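Local coordinates for protein putative ABC transporter (Thermobispora bispora, PDB 4PE6) that probably binds a small carbohydrate-like solute for an ABC transporter and is found here with a trihydroxybutanoic acid in its pocket, at residues P82-I87 / W269-L274; K137-S142 / A209-G214. All blocks are in the same frame, centred on the assembly; numbering follows the deposited sequence.

Contact 1. Residues P82-I87 / W269-L274; sequences PDALLI and WAALDL
Ala84 and Ala271 bring their backbones within 6.2 Å, measured between Ala84 CA and Ala271 CA, where the helical turn 269-274 lies against one face of the strand that starts at Ala84. The strand is extended from Ala84 to Ile87, whereas the other segment is regular helix, with Asp273 N bonded to Trp269 O at 3.0 Å. No hydrogen bond joins the two segments; apolar side chains alone make the contact.

Ala271 is its centre. Ala84 points its methyl almost straight at Ala271 CB, 3.7 Å from Ala84 CB, whereas the Ala271 methyl is aimed between Ala84 and Leu86 and touches one branch of the leucine, with Ala271 CB to Leu86 CD2 at 3.8 Å. The two strand groups stand 4.9 Å apart, Ala84 CB to Leu86 CD2, so the helix methyl settles into the notch between residues two apart on one strand face. Leu86 reaches this notch from the side: CG lies anti to the carbonyl carbon (chi1 -44°) and CD1 extends the chain, leaving CD2 as the branch that meets the helix. Alanine suits both sides of the closest approach because a single methyl lets a helix lie near a strand, while leucine, longer, bridges the greater backbone separation at Leu86.

In the periplasmic binding protein fold, this is a helix covering the parallel sheet of one lobe. Strand 84-88 runs between strands 20-25 and 108-112, bonded through Ala84 to Ala22 and through Leu85 to Lys108 and Val110. Leu86 also packs on Val110 and Phe112, Leu274 joins it on Val110, and helix 315-327 covers another side of the helix, where Asp273 forms salt bridges with Arg315 and Arg319.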
ATOM      1  N   PRO A  82      -3.396   9.276  23.727  1.00 24.99           N
ATOM      2  CA  PRO A  82      -3.819   8.017  23.173  1.00 24.04           C
ATOM      3  C   PRO A  82      -3.155   6.842  23.907  1.00 22.91           C
ATOM      4  O   PRO A  82      -2.038   6.951  24.393  1.00 22.69           O
ATOM      5  CB  PRO A  82      -3.343   8.106  21.727  1.00 23.76           C
ATOM      6  CG  PRO A  82      -2.074   8.911  21.822  1.00 23.86           C
ATOM      7  CD  PRO A  82      -2.346   9.920  22.912  1.00 24.64           C
ATOM      8  N   ASP A  83      -3.857   5.725  23.964  1.00 22.16           N
ATOM      9  CA  ASP A  83      -3.291   4.485  24.526  1.00 21.70           C
ATOM     10  C   ASP A  83      -2.412   3.722  23.532  1.00 20.74           C
ATOM     11  O   ASP A  83      -1.472   3.004  23.910  1.00 20.70           O
ATOM     12  CB  ASP A  83      -4.455   3.633  25.024  1.00 22.13           C
ATOM     13  CG  ASP A  83      -5.192   4.313  26.151  1.00 22.95           C
ATOM     14  OD1 ASP A  83      -4.560   4.515  27.208  1.00 23.31           O
ATOM     15  OD2 ASP A  83      -6.363   4.703  25.971  1.00 23.27           O
ATOM     16  N   ALA A  84      -2.763   3.843  22.263  1.00 20.30           N
ATOM     17  CA  ALA A  84      -1.970   3.302  21.151  1.00 19.52           C
ATOM     18  C   ALA A  84      -1.996   4.280  20.002  1.00 19.19           C
ATOM     19  O   ALA A  84      -2.988   5.017  19.796  1.00 19.21           O
ATOM     20  CB  ALA A  84      -2.515   1.947  20.703  1.00 19.69           C
ATOM     21  N   LEU A  85      -0.913   4.259  19.244  1.00 18.35           N
ATOM     22  CA  LEU A  85      -0.711   5.110  18.113  1.00 18.24           C
ATOM     23  C   LEU A  85      -0.301   4.229  16.936  1.00 17.60           C
ATOM     24  O   LEU A  85       0.689   3.475  17.025  1.00 17.45           O
ATOM     25  CB  LEU A  85       0.386   6.137  18.439  1.00 18.48           C
ATOM     26  CG  LEU A  85       0.772   7.066  17.301  1.00 18.67           C
ATOM     27  CD1 LEU A  85      -0.402   7.954  16.873  1.00 19.11           C
ATOM     28  CD2 LEU A  85       1.989   7.898  17.721  1.00 19.09           C
ATOM     29  N   LEU A  86      -1.095   4.264  15.870  1.00 17.15           N
ATOM     30  CA  LEU A  86      -0.789   3.536  14.640  1.00 16.54           C
ATOM     31  C   LEU A  86      -0.209   4.498  13.633  1.00 16.20           C
ATOM     32  O   LEU A  86      -0.784   5.585  13.392  1.00 16.15           O
ATOM     33  CB  LEU A  86      -2.052   2.891  14.055  1.00 16.85           C
ATOM     34  CG  LEU A  86      -2.983   2.194  15.052  1.00 17.31           C
ATOM     35  CD1 LEU A  86      -4.155   1.528  14.341  1.00 17.71           C
ATOM     36  CD2 LEU A  86      -2.246   1.181  15.890  1.00 17.29           C
ATOM     37  N   ILE A  87       0.922   4.138  13.037  1.00 15.50           N
ATOM     38  CA  ILE A  87       1.627   5.110  12.195  1.00 15.40           C
ATOM     39  C   ILE A  87       1.960   4.560  10.819  1.00 15.10           C
ATOM     40  O   ILE A  87       2.628   3.515  10.701  1.00 15.04           O
ATOM     41  CB  ILE A  87       2.949   5.603  12.819  1.00 15.53           C
ATOM     42  CG1 ILE A  87       2.709   6.175  14.201  1.00 15.79           C
ATOM     43  CG2 ILE A  87       3.621   6.609  11.882  1.00 15.65           C
ATOM     44  CD1 ILE A  87       3.995   6.498  14.929  1.00 16.08           C
ATOM     45  N   TRP A 269      -5.943  -4.350  15.536  1.00 19.81           N
ATOM     46  CA  TRP A 269      -6.020  -5.579  16.335  1.00 20.34           C
ATOM     47  C   TRP A 269      -4.720  -5.829  17.078  1.00 19.95           C
ATOM     48  O   TRP A 269      -4.738  -6.200  18.243  1.00 20.23           O
ATOM     49  CB  TRP A 269      -6.398  -6.789  15.495  1.00 21.23           C
ATOM     50  CG  TRP A 269      -7.766  -6.646  14.847  1.00 22.33           C
ATOM     51  CD1 TRP A 269      -8.056  -6.801  13.537  1.00 22.92           C
ATOM     52  CD2 TRP A 269      -8.997  -6.308  15.492  1.00 23.61           C
ATOM     53  NE1 TRP A 269      -9.399  -6.588  13.307  1.00 23.70           N
ATOM     54  CE2 TRP A 269      -9.998  -6.266  14.490  1.00 24.39           C
ATOM     55  CE3 TRP A 269      -9.357  -6.034  16.818  1.00 24.41           C
ATOM     56  CZ2 TRP A 269     -11.335  -5.971  14.770  1.00 25.60           C
ATOM     57  CZ3 TRP A 269     -10.699  -5.765  17.106  1.00 25.83           C
ATOM     58  CH2 TRP A 269     -11.667  -5.712  16.074  1.00 26.15           C
ATOM     59  N   ALA A 270      -3.595  -5.601  16.417  1.00 19.39           N
ATOM     60  CA  ALA A 270      -2.305  -5.654  17.107  1.00 19.16           C
ATOM     61  C   ALA A 270      -2.261  -4.726  18.327  1.00 18.78           C
ATOM     62  O   ALA A 270      -1.855  -5.121  19.418  1.00 18.43           O
ATOM     63  CB  ALA A 270      -1.178  -5.318  16.142  1.00 19.08           C
ATOM     64  N   ALA A 271      -2.684  -3.480  18.146  1.00 18.65           N
ATOM     65  CA  ALA A 271      -2.683  -2.521  19.246  1.00 18.58           C
ATOM     66  C   ALA A 271      -3.528  -3.000  20.423  1.00 18.82           C
ATOM     67  O   ALA A 271      -3.101  -2.882  21.574  1.00 18.60           O
ATOM     68  CB  ALA A 271      -3.138  -1.147  18.768  1.00 18.61           C
ATOM     69  N   LEU A 272      -4.721  -3.524  20.142  1.00 19.09           N
ATOM     70  CA  LEU A 272      -5.601  -3.964  21.195  1.00 19.86           C
ATOM     71  C   LEU A 272      -4.997  -5.162  21.941  1.00 19.96           C
ATOM     72  O   LEU A 272      -5.123  -5.245  23.150  1.00 20.40           O
ATOM     73  CB  LEU A 272      -6.974  -4.344  20.660  1.00 20.40           C
ATOM     74  CG  LEU A 272      -7.786  -3.203  20.058  1.00 20.96           C
ATOM     75  CD1 LEU A 272      -9.168  -3.729  19.687  1.00 21.82           C
ATOM     76  CD2 LEU A 272      -7.908  -2.020  20.989  1.00 21.24           C
ATOM     77  N   ASP A 273      -4.310  -6.039  21.230  1.00 19.94           N
ATOM     78  CA  ASP A 273      -3.657  -7.183  21.890  1.00 20.29           C
ATOM     79  C   ASP A 273      -2.493  -6.704  22.758  1.00 19.72           C
ATOM     80  O   ASP A 273      -2.291  -7.184  23.891  1.00 19.57           O
ATOM     81  CB  ASP A 273      -3.228  -8.243  20.870  1.00 21.03           C
ATOM     82  CG  ASP A 273      -4.380  -9.221  20.521  1.00 22.20           C
ATOM     83  OD1 ASP A 273      -5.468  -9.098  21.122  1.00 23.42           O
ATOM     84  OD2 ASP A 273      -4.207 -10.116  19.673  1.00 22.75           O
ATOM     85  N   LEU A 274      -1.769  -5.719  22.242  1.00 19.19           N
ATOM     86  CA  LEU A 274      -0.671  -5.113  22.976  1.00 18.96           C
ATOM     87  C   LEU A 274      -1.188  -4.489  24.269  1.00 19.11           C
ATOM     88  O   LEU A 274      -0.571  -4.632  25.337  1.00 18.91           O
ATOM     89  CB  LEU A 274       0.028  -4.072  22.103  1.00 18.64           C
ATOM     90  CG  LEU A 274       0.948  -4.630  21.003  1.00 18.73           C
ATOM     91  CD1 LEU A 274       1.583  -3.491  20.244  1.00 18.56           C
ATOM     92  CD2 LEU A 274       2.038  -5.527  21.548  1.00 19.05           C
TER

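Contact 2. Residues K137-S142 / A209-G214; sequences KPVLES and AVIGCG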
ATOM      1  N   LYS A 137       8.395  -8.367 -12.984  1.00 21.75           N
ATOM      2  CA  LYS A 137       8.872  -9.538 -13.715  1.00 22.85           C
ATOM      3  C   LYS A 137       7.879 -10.092 -14.756  1.00 22.47           C
ATOM      4  O   LYS A 137       8.257 -10.300 -15.911  1.00 22.02           O
ATOM      5  CB  LYS A 137       9.361 -10.645 -12.767  1.00 24.06           C
ATOM      6  CG  LYS A 137      10.087 -11.769 -13.488  1.00 26.11           C
ATOM      7  CD  LYS A 137      10.900 -12.624 -12.519  1.00 27.92           C
ATOM      8  CE  LYS A 137      11.575 -13.821 -13.187  1.00 29.42           C
ATOM      9  NZ  LYS A 137      12.133 -13.491 -14.530  1.00 30.00           N
ATOM     10  N   PRO A 138       6.623 -10.352 -14.357  1.00 22.41           N
ATOM     11  CA  PRO A 138       5.667 -10.831 -15.361  1.00 22.57           C
ATOM     12  C   PRO A 138       5.422  -9.831 -16.494  1.00 22.35           C
ATOM     13  O   PRO A 138       5.105 -10.234 -17.634  1.00 22.52           O
ATOM     14  CB  PRO A 138       4.367 -11.059 -14.558  1.00 22.90           C
ATOM     15  CG  PRO A 138       4.734 -10.980 -13.119  1.00 22.88           C
ATOM     16  CD  PRO A 138       6.006 -10.184 -13.031  1.00 22.45           C
ATOM     17  N   VAL A 139       5.567  -8.547 -16.187  1.00 21.73           N
ATOM     18  CA  VAL A 139       5.382  -7.511 -17.195  1.00 21.67           C
ATOM     19  C   VAL A 139       6.502  -7.564 -18.234  1.00 21.89           C
ATOM     20  O   VAL A 139       6.251  -7.523 -19.444  1.00 22.01           O
ATOM     21  CB  VAL A 139       5.256  -6.120 -16.537  1.00 21.20           C
ATOM     22  CG1 VAL A 139       5.363  -5.010 -17.557  1.00 20.82           C
ATOM     23  CG2 VAL A 139       3.930  -6.018 -15.787  1.00 21.55           C
ATOM     24  N   LEU A 140       7.732  -7.712 -17.767  1.00 22.39           N
ATOM     25  CA  LEU A 140       8.855  -7.826 -18.678  1.00 22.73           C
ATOM     26  C   LEU A 140       8.790  -9.127 -19.489  1.00 23.41           C
ATOM     27  O   LEU A 140       9.121  -9.132 -20.684  1.00 22.96           O
ATOM     28  CB  LEU A 140      10.166  -7.722 -17.915  1.00 23.22           C
ATOM     29  CG  LEU A 140      10.355  -6.330 -17.284  1.00 23.01           C
ATOM     30  CD1 LEU A 140      11.471  -6.324 -16.265  1.00 23.47           C
ATOM     31  CD2 LEU A 140      10.604  -5.272 -18.348  1.00 23.13           C
ATOM     32  N   GLU A 141       8.368 -10.219 -18.850  1.00 23.88           N
ATOM     33  CA  GLU A 141       8.158 -11.463 -19.579  1.00 24.92           C
ATOM     34  C   GLU A 141       7.113 -11.283 -20.674  1.00 24.18           C
ATOM     35  O   GLU A 141       7.297 -11.781 -21.775  1.00 24.22           O
ATOM     36  CB  GLU A 141       7.743 -12.618 -18.663  1.00 26.22           C
ATOM     37  CG  GLU A 141       8.851 -13.137 -17.769  1.00 27.57           C
ATOM     38  CD  GLU A 141       9.899 -13.951 -18.511  1.00 29.19           C
ATOM     39  OE1 GLU A 141       9.544 -14.913 -19.235  1.00 30.41           O
ATOM     40  OE2 GLU A 141      11.092 -13.640 -18.331  1.00 30.38           O
ATOM     41  N   SER A 142       6.033 -10.568 -20.373  1.00 23.38           N
ATOM     42  CA  SER A 142       4.941 -10.379 -21.342  1.00 23.40           C
ATOM     43  C   SER A 142       5.355  -9.595 -22.586  1.00 23.05           C
ATOM     44  O   SER A 142       4.672  -9.659 -23.605  1.00 23.01           O
ATOM     45  CB  SER A 142       3.730  -9.708 -20.693  1.00 23.05           C
ATOM     46  OG  SER A 142       3.890  -8.293 -20.686  1.00 22.65           O
ATOM     47  N   ALA A 209       5.655  -1.290 -22.103  1.00 20.40           N
ATOM     48  CA  ALA A 209       5.132  -1.494 -20.766  1.00 19.86           C
ATOM     49  C   ALA A 209       5.389  -0.302 -19.864  1.00 19.40           C
ATOM     50  O   ALA A 209       6.383   0.403 -20.025  1.00 19.37           O
ATOM     51  CB  ALA A 209       5.742  -2.746 -20.151  1.00 19.72           C
ATOM     52  N   VAL A 210       4.514  -0.136 -18.880  1.00 18.94           N
ATOM     53  CA  VAL A 210       4.720   0.840 -17.833  1.00 18.61           C
ATOM     54  C   VAL A 210       4.636   0.164 -16.480  1.00 18.55           C
ATOM     55  O   VAL A 210       3.569  -0.304 -16.070  1.00 18.82           O
ATOM     56  CB  VAL A 210       3.713   1.989 -17.926  1.00 18.45           C
ATOM     57  CG1 VAL A 210       4.022   3.031 -16.867  1.00 18.27           C
ATOM     58  CG2 VAL A 210       3.746   2.581 -19.329  1.00 18.57           C
ATOM     59  N   ILE A 211       5.787   0.092 -15.810  1.00 18.16           N
ATOM     60  CA  ILE A 211       5.916  -0.572 -14.527  1.00 18.24           C
ATOM     61  C   ILE A 211       5.714   0.485 -13.453  1.00 17.82           C
ATOM     62  O   ILE A 211       6.580   1.353 -13.230  1.00 17.50           O
ATOM     63  CB  ILE A 211       7.287  -1.255 -14.373  1.00 18.54           C
ATOM     64  CG1 ILE A 211       7.469  -2.323 -15.456  1.00 19.10           C
ATOM     65  CG2 ILE A 211       7.407  -1.897 -13.005  1.00 18.75           C
ATOM     66  CD1 ILE A 211       8.821  -3.011 -15.444  1.00 19.67           C
ATOM     67  N   GLY A 212       4.568   0.412 -12.801  1.00 17.71           N
ATOM     68  CA  GLY A 212       4.189   1.418 -11.845  1.00 17.87           C
ATOM     69  C   GLY A 212       3.762   0.875 -10.514  1.00 18.21           C
ATOM     70  O   GLY A 212       4.028  -0.290 -10.178  1.00 18.75           O
ATOM     71  N   CYS A 213       3.077   1.740  -9.768  1.00 18.39           N
ATOM     72  CA  CYS A 213       2.580   1.450  -8.435  1.00 18.66           C
ATOM     73  C   CYS A 213       1.063   1.639  -8.448  1.00 19.19           C
ATOM     74  O   CYS A 213       0.578   2.745  -8.216  1.00 19.14           O
ATOM     75  CB  CYS A 213       3.201   2.411  -7.424  1.00 18.66           C
ATOM     76  SG  CYS A 213       2.655   2.148  -5.730  1.00 18.94           S
ATOM     77  N   GLY A 214       0.338   0.577  -8.778  1.00 19.60           N
ATOM     78  CA  GLY A 214      -1.125   0.594  -8.779  1.00 20.26           C
ATOM     79  C   GLY A 214      -1.685   1.829  -9.477  1.00 20.55           C
ATOM     80  O   GLY A 214      -2.539   2.516  -8.941  1.00 21.88           O
TER
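Val139 presses its CG1 methyl against Ala209, and the fit is tight: Val139 CG1 lies 3.5 Å from Ala209 CB, nearer than carbons usually pack. The same methyl reaches Ile211 at 4.0 Å, Val139 CG1 to Ile211 CG1, as the two branched side chains slide past one another in opposite directions. CG1 of Val139 gets there by standing anti to the backbone N (chi1 168°). Leu140, one residue on, crosses the end of Ile211 at about a right angle, with Leu140 CD2 at 4.1 Å from Ile211 CD1. The small alanine admits the valine, and the long isoleucine spans to both helix residues.

Helix 137-142 and strand 209-211 run nearly antiparallel, at 170°, with their axes 9.2 Å apart. This is the layering of a Rossmann-like alpha/beta lobe of a periplasmic binding protein, in which helices return against a parallel sheet. The strand is held in that sheet by backbone bonds from Ala209 and Ile211 to strand 147-153 and from Val210 to Ala232, while Val210 turns away to helix 216-226.

On the helix, Pro138 has no amide hydrogen to give to the preceding turn, and a kink lies here. Ser142 turns its hydroxyl back to the chain, Ser142 OG donating to Val139 O at 2.8 Å. Helix 159-173 closes another flank, touching Leu140 through Ile171 and Leu172 and Ile211 through Thr168. Past the strand's end, Cys213 forms a disulfide with Cys188, a residue of the ligand pocket, and packs on Trp131, another pocket residue.

In the fold
After strands 20-25 and 55-60, the chain reaches strand 84-88, the strand side of contact 1, and continues through strands 108-112 and 122-126 into helix 128-142. There contact 2 opens; its loop closes at strand 209-211, after 66 intervening residues that include strands 147-153 and 178-185. Only later does helix 263-275 return to the early strand and close contact 1, so the smaller loop lies wholly within the larger and the two do not cross. The centres of contact 1 and contact 2 are about 36 Å apart, on opposite sides of the chain's centre. Each packs a helix on its own part of the sheet, and the side chains of Leu86 and Ile211 each lie about 13 Å from the bound trihydroxybutanoic acid.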